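Invasion-associated protein (Mycobacterium tuberculosis, PDB 4LJ1) probably binds peptidoglycan through an NlpC/p60 domain that has lost catalytic activity, and may thereby help stabilise the mycobacterial cell wall. Local coordinates at residues G74-P79 / T125-R130. Sequence-based numbering, arbitrary orientation.
Sequences GQKVLP and TPYLVR
Val77 and Leu128 form an antiparallel hydrogen-bonded pair, Val77 N to Leu128 O and Leu128 N to Val77 O both 2.9 Å, where strands 75-77 and 128-130 run 129° apart in direction. Arg130 N adds a bond to Gln75 O, and one residue in, Lys76 and Val129 face each other as a non-hydrogen-bonded pair.

Val77 and Arg130 share one face of this two-stranded sheet. Val77 CG2 meets Arg130 CB at 3.6 Å and also sits over one face of the guanidinium, offset toward its rim, while CG1 approaches Arg130 NH2. A bend at chi3 (-54°) folds the arginine chain back across the valine at about a right angle. NE pairs with Asp86 and NH2 with Gln81 O, which fix the group's rotation. Gln75 runs alongside Arg130, linked by water from OE1 to NH1; a further water joins Gln75 N to Arg130 O.

On the face of Lys76 and Val129, Lys76 CB lies over the Tyr127 ring, 4.1 Å from its centroid and 27° off the normal, a CH-pi contact. The lysine chain bends at chi2 and chi4, and NZ returns to Gly74 O at 2.8 Å and to Tyr71 O. Leu78 CD2 reaches Tyr127 CE1 obliquely at 3.5 Å, and the phenol OH bonds to the carboxy-terminal Ala147. Further along, Pro79 CG packs on Leu128 CD1.

Lys76 thus packs through CB, Arg130 through CB and a guanidinium face, while their N-H groups go to carbonyl and carboxylate oxygens, tying this small sheet of the NlpC/p60 region to helix 67-73 and nearby loops.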
ATOM      1  N   GLY A  74       6.696 -11.003   0.597  1.00 12.55           N
ATOM      2  CA  GLY A  74       7.424  -9.887   1.202  1.00 11.84           C
ATOM      3  C   GLY A  74       8.206 -10.263   2.465  1.00 11.87           C
ATOM      4  O   GLY A  74       7.829 -11.181   3.208  1.00 12.90           O
ATOM      5  N   GLN A  75       9.289  -9.522   2.725  1.00 12.34           N
ATOM      6  CA  GLN A  75      10.076  -9.613   3.989  1.00 12.43           C
ATOM      7  C   GLN A  75       9.186  -9.177   5.135  1.00 10.85           C
ATOM      8  O   GLN A  75       8.687  -8.064   5.145  1.00 11.61           O
ATOM      9  CB  GLN A  75      11.316  -8.686   3.982  1.00 14.78           C
ATOM     10  CG  GLN A  75      12.143  -8.759   5.275  1.00 17.52           C
ATOM     11  CD  GLN A  75      13.123  -7.610   5.527  0.50 14.64           C
ATOM     12  OE1 GLN A  75      13.437  -7.272   6.683  0.50 15.15           O
ATOM     13  NE2 GLN A  75      13.635  -7.034   4.463  0.50 15.59           N
ATOM     14  N   LYS A  76       8.997 -10.056   6.098  1.00 10.00           N
ATOM     15  CA  LYS A  76       8.093  -9.803   7.212  1.00  9.85           C
ATOM     16  C   LYS A  76       8.769  -9.013   8.314  1.00  9.37           C
ATOM     17  O   LYS A  76       9.889  -9.331   8.707  1.00 11.71           O
ATOM     18  CB  LYS A  76       7.567 -11.122   7.787  1.00 11.81           C
ATOM     19  CG  LYS A  76       6.937 -12.054   6.764  1.00 10.97           C
ATOM     20  CD  LYS A  76       5.728 -11.419   6.092  1.00 12.01           C
ATOM     21  CE  LYS A  76       4.981 -12.416   5.213  1.00 13.21           C
ATOM     22  NZ  LYS A  76       5.777 -12.938   4.059  1.00 13.47           N
ATOM     23  N   VAL A  77       8.065  -8.023   8.831  1.00  8.84           N
ATOM     24  CA  VAL A  77       8.540  -7.090   9.855  1.00 10.86           C
ATOM     25  C   VAL A  77       7.496  -7.054  10.989  1.00  9.06           C
ATOM     26  O   VAL A  77       6.309  -6.836  10.748  1.00  9.94           O
ATOM     27  CB  VAL A  77       8.543  -5.649   9.225  1.00 13.30           C
ATOM     28  CG1 VAL A  77       8.789  -4.547  10.262  1.00 14.94           C
ATOM     29  CG2 VAL A  77       9.540  -5.581   8.065  1.00 15.53           C
ATOM     30  N   LEU A  78       7.912  -7.238  12.228  1.00 10.20           N
ATOM     31  CA  LEU A  78       7.018  -7.070  13.369  1.00 10.63           C
ATOM     32  C   LEU A  78       6.657  -5.605  13.564  1.00 10.49           C
ATOM     33  O   LEU A  78       7.469  -4.734  13.282  1.00 11.39           O
ATOM     34  CB  LEU A  78       7.660  -7.631  14.651  1.00 11.79           C
ATOM     35  CG  LEU A  78       7.796  -9.160  14.675  1.00 12.48           C
ATOM     36  CD1 LEU A  78       8.880  -9.602  15.649  1.00 16.01           C
ATOM     37  CD2 LEU A  78       6.450  -9.797  14.996  1.00 15.03           C
ATOM     38  N   PRO A  79       5.454  -5.310  14.063  1.00 11.40           N
ATOM     39  CA  PRO A  79       5.051  -3.909  14.232  1.00 11.53           C
ATOM     40  C   PRO A  79       6.015  -3.034  15.036  1.00 11.99           C
ATOM     41  O   PRO A  79       6.200  -1.867  14.715  1.00 12.17           O
ATOM     42  CB  PRO A  79       3.687  -4.020  14.906  1.00 12.90           C
ATOM     43  CG  PRO A  79       3.131  -5.318  14.383  1.00 12.97           C
ATOM     44  CD  PRO A  79       4.330  -6.237  14.295  1.00 12.89           C
ATOM     45  N   THR A 125      -3.089  -7.696   9.757  1.00  9.77           N
ATOM     46  CA  THR A 125      -2.274  -8.874   9.646  1.00 11.11           C
ATOM     47  C   THR A 125      -1.066  -8.709  10.590  1.00 11.58           C
ATOM     48  O   THR A 125      -0.595  -7.591  10.776  1.00 11.60           O
ATOM     49  CB  THR A 125      -1.879  -9.012   8.158  1.00 10.89           C
ATOM     50  OG1 THR A 125      -3.016  -8.813   7.283  1.00 11.39           O
ATOM     51  CG2 THR A 125      -1.252 -10.332   7.871  1.00 13.55           C
ATOM     52  N   PRO A 126      -0.568  -9.788  11.230  1.00 12.55           N
ATOM     53  CA  PRO A 126       0.446  -9.625  12.289  1.00 13.39           C
ATOM     54  C   PRO A 126       1.819  -9.082  11.903  1.00 11.81           C
ATOM     55  O   PRO A 126       2.588  -8.715  12.782  1.00 12.97           O
ATOM     56  CB  PRO A 126       0.603 -11.037  12.867  1.00 17.26           C
ATOM     57  CG  PRO A 126      -0.332 -11.911  12.158  1.00 19.30           C
ATOM     58  CD  PRO A 126      -1.192 -11.122  11.246  1.00 14.59           C
ATOM     59  N   TYR A 127       2.159  -9.155  10.628  1.00 10.43           N
ATOM     60  CA  TYR A 127       3.417  -8.627  10.121  1.00  8.86           C
ATOM     61  C   TYR A 127       3.146  -7.551   9.092  1.00  8.34           C
ATOM     62  O   TYR A 127       2.167  -7.628   8.331  1.00  9.23           O
ATOM     63  CB  TYR A 127       4.201  -9.733   9.442  1.00  9.81           C
ATOM     64  CG  TYR A 127       4.739 -10.800  10.335  1.00 10.46           C
ATOM     65  CD1 TYR A 127       5.864 -10.558  11.118  1.00 11.59           C
ATOM     66  CD2 TYR A 127       4.175 -12.055  10.376  1.00 14.58           C
ATOM     67  CE1 TYR A 127       6.423 -11.547  11.911  1.00 13.12           C
ATOM     68  CE2 TYR A 127       4.723 -13.051  11.175  1.00 18.99           C
ATOM     69  CZ  TYR A 127       5.832 -12.769  11.957  1.00 17.35           C
ATOM     70  OH  TYR A 127       6.356 -13.737  12.757  1.00 23.95           O
ATOM     71  N   LEU A 128       4.027  -6.541   9.037  1.00  8.22           N
ATOM     72  CA  LEU A 128       4.167  -5.639   7.906  1.00  7.69           C
ATOM     73  C   LEU A 128       5.125  -6.281   6.908  1.00  7.81           C
ATOM     74  O   LEU A 128       5.824  -7.263   7.231  1.00  8.63           O
ATOM     75  CB  LEU A 128       4.673  -4.267   8.354  1.00  8.45           C
ATOM     76  CG  LEU A 128       3.751  -3.377   9.206  1.00  9.43           C
ATOM     77  CD1 LEU A 128       3.737  -3.848  10.664  1.00 12.35           C
ATOM     78  CD2 LEU A 128       4.149  -1.905   9.105  1.00 10.87           C
ATOM     79  N   VAL A 129       5.210  -5.691   5.717  1.00  7.44           N
ATOM     80  CA  VAL A 129       6.199  -6.120   4.733  1.00  7.82           C
ATOM     81  C   VAL A 129       7.139  -4.975   4.432  1.00  8.38           C
ATOM     82  O   VAL A 129       6.714  -3.854   4.173  1.00  9.01           O
ATOM     83  CB  VAL A 129       5.549  -6.601   3.427  1.00  9.33           C
ATOM     84  CG1 VAL A 129       6.543  -6.626   2.257  1.00 10.54           C
ATOM     85  CG2 VAL A 129       4.900  -7.954   3.660  1.00 11.09           C
ATOM     86  N   ARG A 130       8.436  -5.268   4.431  1.00  9.04           N
ATOM     87  CA  ARG A 130       9.443  -4.335   3.985  1.00 10.72           C
ATOM     88  C   ARG A 130       9.840  -4.662   2.558  1.00 10.24           C
ATOM     89  O   ARG A 130      10.355  -5.730   2.269  1.00 12.03           O
ATOM     90  CB  ARG A 130      10.678  -4.378   4.870  1.00 13.13           C
ATOM     91  CG  ARG A 130      11.684  -3.293   4.478  1.00 14.83           C
ATOM     92  CD  ARG A 130      12.523  -2.822   5.625  1.00 14.47           C
ATOM     93  NE  ARG A 130      11.697  -2.399   6.728  1.00 11.24           N
ATOM     94  CZ  ARG A 130      12.018  -2.542   8.002  1.00 12.21           C
ATOM     95  NH1 ARG A 130      13.201  -3.036   8.374  1.00 16.61           N
ATOM     96  NH2 ARG A 130      11.152  -2.135   8.909  1.00 12.30           N
TER
HETATM   97  O   HOH W   1      10.045  -7.838   0.566  1.00 18.71           O
HETATM   98  O   HOH W   2      15.294  -4.982   7.227  1.00 37.73           O
HETATM   99  O   HOH W   3      13.354  -6.435   1.346  1.00 45.13           O